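TodX (PDB 3BS0) transports toluene, and probably related aromatic hydrocarbons, across the outer membrane of Pseudomonas putida as a beta-barrel channel of the FadL family. Local coordinates at residues G184-V187 with P188-A191; I31-P34 with A35-S38; V173-L176 with T177-N181; G17-S20 with S21-T25. All blocks are in the same frame, centred on the assembly; numbering follows the deposited sequence.

Contact 1: residues G184-V187 with P188-A191; sequences GGLV and PSLA. With C8E ((hydroxyethyloxy)tri(ethyloxy)octane), chain C.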
loop_
_atom_site.group_PDB
_atom_site.type_symbol
_atom_site.label_atom_id
_atom_site.label_comp_id
_atom_site.label_asym_id
_atom_site.label_seq_id
_atom_site.Cartn_x
_atom_site.Cartn_y
_atom_site.Cartn_z
ATOM N N GLY A 184 30.177 -6.997 1.167
ATOM C CA GLY A 184 30.554 -6.246 2.338
ATOM C C GLY A 184 31.645 -6.937 3.114
ATOM O O GLY A 184 31.836 -8.152 2.993
ATOM N N GLY A 185 32.364 -6.152 3.909
ATOM C CA GLY A 185 33.427 -6.695 4.722
ATOM C C GLY A 185 32.907 -7.645 5.785
ATOM O O GLY A 185 33.675 -8.427 6.347
ATOM N N LEU A 186 31.610 -7.597 6.071
ATOM C CA LEU A 186 31.065 -8.492 7.094
ATOM C C LEU A 186 30.924 -9.895 6.552
ATOM O O LEU A 186 30.744 -10.847 7.309
ATOM C CB LEU A 186 29.713 -7.996 7.616
ATOM C CG LEU A 186 29.771 -7.057 8.826
ATOM C CD1 LEU A 186 28.359 -6.715 9.302
ATOM C CD2 LEU A 186 30.574 -7.731 9.944
ATOM N N VAL A 187 31.019 -10.027 5.234
ATOM C CA VAL A 187 30.909 -11.342 4.633
ATOM C C VAL A 187 32.037 -12.217 5.162
ATOM O O VAL A 187 31.769 -13.216 5.825
ATOM C CB VAL A 187 30.978 -11.286 3.091
ATOM C CG1 VAL A 187 31.064 -12.694 2.517
ATOM C CG2 VAL A 187 29.775 -10.558 2.550
ATOM N N PRO A 188 33.312 -11.844 4.905
ATOM C CA PRO A 188 34.434 -12.649 5.387
ATOM C C PRO A 188 34.605 -12.751 6.889
ATOM O O PRO A 188 35.329 -13.608 7.356
ATOM C CB PRO A 188 35.641 -11.999 4.724
ATOM C CG PRO A 188 35.231 -10.590 4.596
ATOM C CD PRO A 188 33.814 -10.694 4.129
ATOM N N SER A 189 33.983 -11.891 7.670
ATOM C CA SER A 189 34.164 -12.033 9.112
ATOM C C SER A 189 33.078 -12.878 9.780
ATOM O O SER A 189 33.356 -13.601 10.736
ATOM C CB SER A 189 34.254 -10.656 9.781
ATOM O OG SER A 189 33.338 -9.759 9.196
ATOM N N LEU A 190 31.851 -12.813 9.271
ATOM C CA LEU A 190 30.769 -13.590 9.865
ATOM C C LEU A 190 30.534 -14.968 9.220
ATOM O O LEU A 190 30.037 -15.892 9.867
ATOM C CB LEU A 190 29.472 -12.770 9.831
ATOM C CG LEU A 190 29.545 -11.479 10.648
ATOM C CD1 LEU A 190 28.285 -10.653 10.432
ATOM C CD2 LEU A 190 29.718 -11.815 12.119
ATOM N N ALA A 191 30.904 -15.093 7.952
ATOM C CA ALA A 191 30.728 -16.332 7.195
ATOM C C ALA A 191 31.100 -17.613 7.922
ATOM O O ALA A 191 30.420 -18.632 7.769
ATOM C CB ALA A 191 31.500 -16.253 5.891
HETATM C C1 C8E C . 25.592 -11.593 7.446
HETATM C C2 C8E C . 26.686 -12.385 6.907
HETATM C C3 C8E C . 26.261 -13.592 6.204
HETATM C C4 C8E C . 27.430 -14.169 5.572
HETATM C C5 C8E C . 27.411 -15.627 5.810
HETATM C C6 C8E C . 27.839 -16.362 4.633
HETATM C C7 C8E C . 27.647 -17.703 5.149
HETATM C C8 C8E C . 27.659 -18.680 4.051
HETATM O O9 C8E C . 28.144 -20.008 4.131
HETATM C C10 C8E C . 29.510 -20.212 4.475
HETATM C C11 C8E C . 29.725 -21.701 4.478
HETATM O O12 C8E C . 31.136 -22.041 4.560
HETATM C C13 C8E C . 31.660 -22.286 5.915
HETATM C C14 C8E C . 31.838 -23.685 6.611
HETATM O O15 C8E C . 31.337 -24.207 7.888
#
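Ser189 meets the flat peptide group of Gly185: its OG gives a hydrogen bond to Gly185 O at 3.2 Å, from a position tilted 19° from the carbonyl plane. Ser189 OG lies between its backbone N and carbonyl carbon (chi1 40°), which turns it back to the preceding turn. The Pro188 ring lies against the same oxygen. At the next peptide, Leu190 N donates to Leu186 O at 3.0 Å, also off the carbonyl plane, by 30°, whereas Ala191 N comes to Val187 O nearly along the C=O axis. Pro188 has no N-H to offer; the Gly184 carbonyl is met instead by Val187 N, with 3.0 Å between that nitrogen and Gly184 O. These bonds define the opening turns of helix 186-194. Leu186 and Leu190 run side by side and point the same way, Leu186 CD2 lying 3.7 Å from Leu190 CD1. Further along, the octyl tail of a bound detergent lies against the helix, its C5 being 3.7 Å from Ala191 CA. The two leucines face the barrel wall, both touching Leu254 of strand 244-257 and Leu266 of strand 263-272, with Leu190 also on Leu264, while the Leu186 backbone is hydrogen-bonded to Gly321.

Contact 2: residues I31-P34 with A35-S38; sequences ISNP and ATLS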
loop_
_atom_site.group_PDB
_atom_site.type_symbol
_atom_site.label_atom_id
_atom_site.label_comp_id
_atom_site.label_asym_id
_atom_site.label_seq_id
_atom_site.Cartn_x
_atom_site.Cartn_y
_atom_site.Cartn_z
ATOM N N ILE A 31 -6.143 12.506 -3.711
ATOM C CA ILE A 31 -5.031 11.655 -4.137
ATOM C C ILE A 31 -5.320 11.025 -5.493
ATOM O O ILE A 31 -4.423 10.884 -6.341
ATOM C CB ILE A 31 -4.805 10.477 -3.203
ATOM C CG1 ILE A 31 -4.559 10.954 -1.778
ATOM C CG2 ILE A 31 -3.622 9.661 -3.720
ATOM C CD1 ILE A 31 -4.664 9.827 -0.770
ATOM N N SER A 32 -6.570 10.599 -5.670
ATOM C CA SER A 32 -6.991 9.982 -6.907
ATOM C C SER A 32 -7.170 11.071 -7.947
ATOM O O SER A 32 -6.185 11.595 -8.466
ATOM C CB SER A 32 -8.281 9.215 -6.686
ATOM O OG SER A 32 -9.234 10.004 -6.003
ATOM N N ASN A 33 -8.415 11.437 -8.238
ATOM C CA ASN A 33 -8.679 12.482 -9.224
ATOM C C ASN A 33 -9.326 13.734 -8.601
ATOM O O ASN A 33 -10.546 13.884 -8.607
ATOM C CB ASN A 33 -9.571 11.920 -10.326
ATOM C CG ASN A 33 -9.805 12.908 -11.435
ATOM O OD1 ASN A 33 -9.074 13.895 -11.562
ATOM N ND2 ASN A 33 -10.812 12.647 -12.260
ATOM N N PRO A 34 -8.506 14.658 -8.076
ATOM C CA PRO A 34 -9.032 15.875 -7.457
ATOM C C PRO A 34 -10.026 16.668 -8.298
ATOM O O PRO A 34 -10.761 17.498 -7.762
ATOM C CB PRO A 34 -7.769 16.680 -7.136
ATOM C CG PRO A 34 -6.795 16.205 -8.152
ATOM C CD PRO A 34 -7.038 14.721 -8.161
ATOM N N ALA A 35 -10.050 16.419 -9.605
ATOM C CA ALA A 35 -10.967 17.131 -10.483
ATOM C C ALA A 35 -12.389 16.719 -10.185
ATOM O O ALA A 35 -13.332 17.390 -10.608
ATOM C CB ALA A 35 -10.645 16.842 -11.923
ATOM N N THR A 36 -12.553 15.612 -9.466
ATOM C CA THR A 36 -13.892 15.154 -9.130
ATOM C C THR A 36 -14.451 15.894 -7.921
ATOM O O THR A 36 -15.628 15.749 -7.606
ATOM C CB THR A 36 -13.944 13.642 -8.808
ATOM O OG1 THR A 36 -12.860 13.304 -7.931
ATOM C CG2 THR A 36 -13.892 12.804 -10.076
ATOM N N LEU A 37 -13.621 16.682 -7.246
ATOM C CA LEU A 37 -14.096 17.390 -6.070
ATOM C C LEU A 37 -15.135 18.444 -6.435
ATOM O O LEU A 37 -15.895 18.911 -5.576
ATOM C CB LEU A 37 -12.932 18.045 -5.316
ATOM C CG LEU A 37 -11.926 17.110 -4.636
ATOM C CD1 LEU A 37 -10.833 17.961 -4.018
ATOM C CD2 LEU A 37 -12.612 16.231 -3.578
ATOM N N SER A 38 -15.178 18.817 -7.711
ATOM C CA SER A 38 -16.141 19.820 -8.142
ATOM C C SER A 38 -17.543 19.237 -8.216
ATOM O O SER A 38 -18.522 19.970 -8.389
ATOM C CB SER A 38 -15.732 20.422 -9.483
ATOM O OG SER A 38 -14.784 21.453 -9.298
#
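Asn33 and Thr36 meet in the first of two backbone hydrogen bonds. Thr36 N donates to Asn33 O at 2.8 Å with an N-H...O angle of 168°, and Leu37 N to Pro34 O at 3.0 Å from above the carbonyl plane. Both span three residues, the spacing of the 3-10 turns that occupy this part of the chain. Side-chain bonds come next. Thr36 OG1 reaches the same Asn33 O, 2.5 Å away in the model, a length too short to be taken literally; its position between the backbone N and the carbonyl carbon (chi1 46°) swings it back over the turn. Asn33 CG, anti to its own N, carries OD1 forward to a weak bond with Ala35 N at 3.3 Å, the pattern of an Asx turn, here only weakly closed. Van der Waals contacts complete the set: Asn33 OD1 lies 3.4 Å from Ala35 CB, and Asn33 ND2 lies 3.8 Å from Thr36 CG2. That amide nitrogen is also weakly bonded to Ser21 O. With a leucine in place of Asn33, Ala35 N would probably lose its side-chain acceptor and Ser21 O its amide donor. The turn, in the loop that follows helix 11-15 and precedes strand 44-60 in the chain, is buried: Asn33 touches Thr226 and Pro34 touches Arg222 of strand 214-228, while Pro34 O accepts from Ser142 OG of strand 129-143.

Contact 3: residues V173-L176 with T177-N181; sequences VGAL and TAQGN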
loop_
_atom_site.group_PDB
_atom_site.type_symbol
_atom_site.label_atom_id
_atom_site.label_comp_id
_atom_site.label_asym_id
_atom_site.label_seq_id
_atom_site.Cartn_x
_atom_site.Cartn_y
_atom_site.Cartn_z
ATOM N N VAL A 173 21.658 -17.140 2.266
ATOM C CA VAL A 173 22.753 -16.173 2.263
ATOM C C VAL A 173 23.883 -16.692 1.390
ATOM O O VAL A 173 24.548 -15.909 0.713
ATOM C CB VAL A 173 23.300 -15.894 3.666
ATOM C CG1 VAL A 173 22.261 -15.191 4.504
ATOM C CG2 VAL A 173 23.714 -17.173 4.305
ATOM N N GLY A 174 24.090 -18.006 1.394
ATOM C CA GLY A 174 25.132 -18.585 0.562
ATOM C C GLY A 174 24.917 -18.301 -0.919
ATOM O O GLY A 174 25.847 -17.946 -1.632
ATOM N N ALA A 175 23.680 -18.445 -1.390
ATOM C CA ALA A 175 23.371 -18.202 -2.793
ATOM C C ALA A 175 23.458 -16.734 -3.119
ATOM O O ALA A 175 23.879 -16.373 -4.201
ATOM C CB ALA A 175 21.973 -18.732 -3.144
ATOM N N LEU A 176 23.045 -15.876 -2.200
ATOM C CA LEU A 176 23.117 -14.441 -2.460
ATOM C C LEU A 176 24.588 -14.101 -2.617
ATOM O O LEU A 176 25.004 -13.493 -3.603
ATOM C CB LEU A 176 22.513 -13.660 -1.290
ATOM C CG LEU A 176 20.990 -13.703 -1.313
ATOM C CD1 LEU A 176 20.419 -12.972 -0.128
ATOM C CD2 LEU A 176 20.506 -13.069 -2.613
ATOM N N THR A 177 25.357 -14.530 -1.619
ATOM C CA THR A 177 26.784 -14.328 -1.553
ATOM C C THR A 177 27.449 -14.869 -2.801
ATOM O O THR A 177 28.212 -14.161 -3.461
ATOM C CB THR A 177 27.361 -15.033 -0.308
ATOM O OG1 THR A 177 27.009 -14.285 0.861
ATOM C CG2 THR A 177 28.853 -15.136 -0.388
ATOM N N ALA A 178 27.155 -16.122 -3.127
ATOM C CA ALA A 178 27.730 -16.760 -4.302
ATOM C C ALA A 178 27.276 -16.129 -5.622
ATOM O O ALA A 178 27.980 -16.219 -6.633
ATOM C CB ALA A 178 27.400 -18.237 -4.290
ATOM N N GLN A 179 26.100 -15.504 -5.616
ATOM C CA GLN A 179 25.569 -14.843 -6.806
ATOM C C GLN A 179 26.212 -13.465 -6.911
ATOM O O GLN A 179 26.114 -12.789 -7.940
ATOM C CB GLN A 179 24.056 -14.639 -6.694
ATOM C CG GLN A 179 23.198 -15.893 -6.645
ATOM C CD GLN A 179 21.736 -15.577 -6.330
ATOM O OE1 GLN A 179 21.420 -14.910 -5.337
ATOM N NE2 GLN A 179 20.838 -16.060 -7.176
ATOM N N GLY A 180 26.854 -13.049 -5.827
ATOM C CA GLY A 180 27.475 -11.741 -5.797
ATOM C C GLY A 180 26.494 -10.663 -5.353
ATOM O O GLY A 180 26.839 -9.480 -5.279
ATOM N N ASN A 181 25.261 -11.061 -5.056
ATOM C CA ASN A 181 24.261 -10.094 -4.623
ATOM C C ASN A 181 24.452 -9.667 -3.185
ATOM O O ASN A 181 23.889 -8.660 -2.761
ATOM C CB ASN A 181 22.854 -10.647 -4.831
ATOM C CG ASN A 181 22.458 -10.641 -6.287
ATOM O OD1 ASN A 181 22.450 -9.585 -6.928
ATOM N ND2 ASN A 181 22.147 -11.818 -6.829
#
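Val173 and Thr177 belong to the last turns of helix 170-179, and the contact is the helix's own hydrogen bonding running into a C-terminal cap. The helix follows strand 151-169 and lies far from the chain centre, mostly at the surface. Thr177 N donates to Val173 O at 2.8 Å, and Ala178 N to Gly174 O at 2.7 Å, each over the four-residue spacing of an alpha helix. A side chain adds to the first of these: Thr177 OG1 also gives a hydrogen bond to Val173 O, at 3.0 Å. The hydroxyl and the amide come to that oxygen from opposite faces of its carbonyl plane, the hydroxyl lying 39° out of it. Thr177 OG1 can do this because it is set anti to its own carbonyl carbon (chi1 -74°), folded back along the helix. Exchanging Thr177 for a valine removes the hydroxyl, and Val173 O would probably be left with the backbone amide as its sole donor of this pair. Gln179 lies beside Leu176 but is too close to Ala175 O in the model to be placed with confidence. Leu176 CD2 is 4.0 Å from Asn181 CB, and the Leu176 side chain also packs on Leu182 and touches a bound detergent. At the end, Gly180 has phi 87°, where a CB would jam against the preceding carbonyl. Gly180 N bonds to Thr177 O at 2.9 Å and Asn181 N weakly to Leu176 O, as the chain turns off in a Schellman motif closing an alpha helix.

Contact 4: residues G17-S20 with S21-T25; sequences GGTS and SSYYT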
loop_
_atom_site.group_PDB
_atom_site.type_symbol
_atom_site.label_atom_id
_atom_site.label_comp_id
_atom_site.label_asym_id
_atom_site.label_seq_id
_atom_site.Cartn_x
_atom_site.Cartn_y
_atom_site.Cartn_z
ATOM N N GLY A 17 -14.925 -1.046 -6.505
ATOM C CA GLY A 17 -13.793 -1.654 -7.183
ATOM C C GLY A 17 -12.554 -0.835 -7.470
ATOM O O GLY A 17 -11.735 -1.236 -8.290
ATOM N N GLY A 18 -12.398 0.300 -6.805
ATOM C CA GLY A 18 -11.224 1.118 -7.039
ATOM C C GLY A 18 -11.422 2.120 -8.151
ATOM O O GLY A 18 -10.484 2.785 -8.581
ATOM N N THR A 19 -12.657 2.241 -8.619
ATOM C CA THR A 19 -12.959 3.181 -9.686
ATOM C C THR A 19 -12.955 4.604 -9.123
ATOM O O THR A 19 -13.295 4.796 -7.964
ATOM C CB THR A 19 -14.320 2.857 -10.309
ATOM O OG1 THR A 19 -14.571 3.774 -11.377
ATOM C CG2 THR A 19 -15.431 2.962 -9.283
ATOM N N SER A 20 -12.566 5.598 -9.923
ATOM C CA SER A 20 -12.520 6.974 -9.418
ATOM C C SER A 20 -12.246 8.069 -10.451
ATOM O O SER A 20 -12.161 9.239 -10.097
ATOM C CB SER A 20 -11.432 7.093 -8.351
ATOM O OG SER A 20 -10.157 7.350 -8.944
ATOM N N SER A 21 -12.100 7.712 -11.716
ATOM C CA SER A 21 -11.779 8.710 -12.734
ATOM C C SER A 21 -12.729 9.894 -12.901
ATOM O O SER A 21 -12.296 10.980 -13.289
ATOM C CB SER A 21 -11.605 8.030 -14.097
ATOM O OG SER A 21 -12.806 7.400 -14.494
ATOM N N SER A 22 -14.012 9.722 -12.608
ATOM C CA SER A 22 -14.898 10.852 -12.829
ATOM C C SER A 22 -16.256 10.914 -12.145
ATOM O O SER A 22 -17.258 11.216 -12.796
ATOM C CB SER A 22 -15.089 11.008 -14.327
ATOM O OG SER A 22 -15.254 9.724 -14.918
ATOM N N TYR A 23 -16.294 10.644 -10.843
ATOM C CA TYR A 23 -17.541 10.732 -10.092
ATOM C C TYR A 23 -17.222 11.057 -8.632
ATOM O O TYR A 23 -16.166 10.664 -8.135
ATOM C CB TYR A 23 -18.343 9.432 -10.230
ATOM C CG TYR A 23 -17.818 8.233 -9.484
ATOM C CD1 TYR A 23 -18.265 7.948 -8.198
ATOM C CD2 TYR A 23 -16.916 7.343 -10.084
ATOM C CE1 TYR A 23 -17.839 6.801 -7.522
ATOM C CE2 TYR A 23 -16.477 6.196 -9.422
ATOM C CZ TYR A 23 -16.944 5.929 -8.137
ATOM O OH TYR A 23 -16.516 4.815 -7.448
ATOM N N TYR A 24 -18.109 11.779 -7.944
ATOM C CA TYR A 24 -17.829 12.128 -6.553
ATOM C C TYR A 24 -17.330 10.943 -5.735
ATOM O O TYR A 24 -18.041 9.966 -5.503
ATOM C CB TYR A 24 -19.026 12.759 -5.837
ATOM C CG TYR A 24 -18.573 13.488 -4.581
ATOM C CD1 TYR A 24 -17.494 14.387 -4.631
ATOM C CD2 TYR A 24 -19.165 13.250 -3.340
ATOM C CE1 TYR A 24 -17.015 15.016 -3.481
ATOM C CE2 TYR A 24 -18.688 13.887 -2.180
ATOM C CZ TYR A 24 -17.610 14.761 -2.266
ATOM O OH TYR A 24 -17.085 15.363 -1.145
ATOM N N THR A 25 -16.082 11.065 -5.301
ATOM C CA THR A 25 -15.418 10.041 -4.525
ATOM C C THR A 25 -15.227 10.531 -3.088
ATOM O O THR A 25 -14.899 9.766 -2.192
ATOM C CB THR A 25 -14.071 9.703 -5.209
ATOM O OG1 THR A 25 -14.249 8.537 -6.029
ATOM C CG2 THR A 25 -12.957 9.482 -4.187
#
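Tyr23 meets Thr19 with the outer end of its ring. From CB, CG stands between the backbone N and the carbonyl carbon (chi1 73°), which brings the ring back to Thr19. One face of the ring has Thr25 OG1 4.2 Å above it, offset toward the rim. At the edge, Tyr23 CE2 is 3.6 Å from Thr19 OG1, which lies in the ring plane. Further out, Tyr23 CZ lies 3.8 Å from Thr19 O. At the tip, the phenol OH is 3.3 Å from Thr19 O, and is modelled too close to Thr19 CG2 for that approach to be trusted. The Thr19 and Tyr23 side chains cross at about a right angle. Beside them, Ser20 CB packs 3.9 Å from Thr25 OG1. Polar groups of the loop find partners round it: Thr19 O accepts from Ser13 OG of helix 11-15, and Ser21 OG bonds to Asp298 OD2 of strand 293-302. The chemistry is that of a buried loop whose clearest polar bonds run outward, its hydroxyls and carbonyls fastening it to the helix and the strand.

From the N terminus, contact 4 (17-25) comes first, then contact 2 (31-38), both in the loop between helix 11-15 and strand 44-60. This segment probably corresponds to the hatch that plugs barrels of the FadL family. The centres of contacts 4 and 2 are about 9 Å apart and the two touch, Thr36 CG2 packing 3.5 Å from Ser22 CA, so this loop folds on itself as well as against the surrounding strands. Much later, contact 3 closes helix 170-179 and contact 1 opens helix 186-194; they adjoin through the short strand 182-183, which pairs with strand 320-324. Contacts 1 and 4 lie on opposite sides of the chain's centre. All four follow in series; none nests or crosses.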